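Local coordinates for putative general stress protein 26 (Jannaschia sp., PDB 2QEA) that is of unproven function but belongs to the pyridoxamine 5'-phosphate oxidase-like family and is probably a flavin-binding oxidoreductase linked to stress responses, at residues F46-G51 and D113-K118. Numbering follows the deposited sequence.
Sequences FITAKG and DVCLLK
Phe-46 to Ala-49 and Val-114 to Leu-117 pair as antiparallel strands in the curved sheet of a pyridoxamine 5'-phosphate oxidase-like, split-barrel fold; the N-to-C directions of the two short segments, 4.7 Å apart at closest approach, are 142° apart. Phe-46 and Leu-117 form a hydrogen-bonded pair with bonds in both directions; that from Leu-117 N to Phe-46 O (2.8 Å) is almost straight. Two residues on, Thr-48 N donates to Cys-115 O, but the return bond from Cys-115 N to Thr-48 O is weak and bent to 125°. Beyond the end of strand 46-49 and just before the start of its partner, Lys-50 N donates to Asp-113 O, which also receives a CA-H...O contact from Ala-49 CA (3.3 Å).

Thr-48, Cys-115 and Leu-117 share one face with Phe-46, whose ring meets Phe-67 edge-to-face. On the other face Ile-47 CG1 lies 4.4 Å from Leu-116 CD1, and helix 90-95 covers Leu-116. The Lys-50 side chain, extended beyond CG, runs past the start of strand 114-129, bringing CE to 3.5 Å from Val-114 O. In Thr-48, OG1 is anti to the backbone N (chi1 -173°) and is hydrogen-bonded to Thr-52 OG1, while the methyl branch leans toward the neighbouring strand, where CG2 packs 3.5 Å from Leu-117 CD1.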
# COMPACT_ATOMS: atom_id res chain seq x y z
N PHE A 46 5.31 7.60 -13.54
CA PHE A 46 3.98 8.12 -13.17
C PHE A 46 3.60 9.32 -14.05
O PHE A 46 4.43 10.18 -14.31
CB PHE A 46 3.95 8.59 -11.71
CG PHE A 46 4.40 7.55 -10.72
CD1 PHE A 46 3.48 6.65 -10.16
CD2 PHE A 46 5.74 7.48 -10.34
CE1 PHE A 46 3.91 5.68 -9.23
CE2 PHE A 46 6.18 6.52 -9.42
CZ PHE A 46 5.26 5.62 -8.86
N ILE A 47 2.34 9.35 -14.50
CA ILE A 47 1.78 10.45 -15.29
C ILE A 47 0.89 11.24 -14.32
O ILE A 47 -0.07 10.68 -13.77
CB ILE A 47 0.95 9.94 -16.50
CG1 ILE A 47 1.84 9.11 -17.44
CG2 ILE A 47 0.34 11.11 -17.26
CD1 ILE A 47 1.10 8.53 -18.64
N THR A 48 1.21 12.52 -14.12
CA THR A 48 0.46 13.41 -13.21
C THR A 48 0.29 14.82 -13.78
O THR A 48 0.81 15.13 -14.86
CB THR A 48 1.16 13.46 -11.82
OG1 THR A 48 0.35 14.20 -10.89
CG2 THR A 48 2.55 14.10 -11.93
N ALA A 49 -0.46 15.66 -13.06
CA ALA A 49 -0.73 17.05 -13.45
C ALA A 49 0.38 17.98 -12.93
O ALA A 49 0.93 17.73 -11.85
CB ALA A 49 -2.08 17.50 -12.91
N LYS A 50 0.70 19.02 -13.70
CA LYS A 50 1.73 20.02 -13.30
C LYS A 50 1.35 20.81 -12.03
O LYS A 50 2.23 21.21 -11.27
CB LYS A 50 2.06 21.01 -14.43
CG LYS A 50 2.86 20.42 -15.58
CD LYS A 50 3.37 21.52 -16.52
CE LYS A 50 4.15 20.94 -17.70
NZ LYS A 50 4.54 21.99 -18.68
N GLY A 51 0.05 21.04 -11.82
CA GLY A 51 -0.46 21.74 -10.64
C GLY A 51 -0.44 20.97 -9.32
O GLY A 51 -0.69 21.58 -8.27
N ASP A 113 -0.77 20.54 -19.18
CA ASP A 113 -0.81 20.06 -17.79
C ASP A 113 -0.11 18.72 -17.54
O ASP A 113 0.14 18.40 -16.38
CB ASP A 113 -2.27 19.97 -17.29
CG ASP A 113 -3.01 21.31 -17.35
OD1 ASP A 113 -2.39 22.36 -17.65
OD2 ASP A 113 -4.24 21.31 -17.10
N VAL A 114 0.20 17.94 -18.58
CA VAL A 114 0.86 16.63 -18.43
C VAL A 114 2.29 16.77 -17.87
O VAL A 114 3.03 17.67 -18.27
CB VAL A 114 0.86 15.80 -19.75
CG1 VAL A 114 1.74 14.56 -19.66
CG2 VAL A 114 -0.55 15.39 -20.09
N CYS A 115 2.63 15.87 -16.95
CA CYS A 115 3.93 15.84 -16.27
C CYS A 115 4.35 14.39 -15.99
O CYS A 115 3.70 13.70 -15.20
CB CYS A 115 3.83 16.63 -14.96
SG CYS A 115 5.28 16.56 -13.91
N LEU A 116 5.43 13.94 -16.63
CA LEU A 116 5.97 12.58 -16.44
C LEU A 116 6.95 12.60 -15.27
O LEU A 116 7.91 13.37 -15.29
CB LEU A 116 6.67 12.09 -17.71
CG LEU A 116 7.27 10.68 -17.75
CD1 LEU A 116 6.20 9.61 -17.55
CD2 LEU A 116 8.00 10.44 -19.07
N LEU A 117 6.69 11.77 -14.25
CA LEU A 117 7.55 11.62 -13.07
C LEU A 117 8.28 10.27 -13.13
O LEU A 117 7.68 9.27 -13.52
CB LEU A 117 6.75 11.73 -11.78
CG LEU A 117 6.04 13.06 -11.47
CD1 LEU A 117 5.30 12.94 -10.14
CD2 LEU A 117 7.01 14.24 -11.43
N LYS A 118 9.55 10.27 -12.73
CA LYS A 118 10.42 9.08 -12.73
C LYS A 118 10.91 8.83 -11.31
O LYS A 118 11.60 9.68 -10.74
CB LYS A 118 11.61 9.31 -13.67
CG LYS A 118 12.58 8.12 -13.83
CD LYS A 118 13.77 8.48 -14.71
CE LYS A 118 14.71 7.30 -14.90
NZ LYS A 118 15.86 7.62 -15.78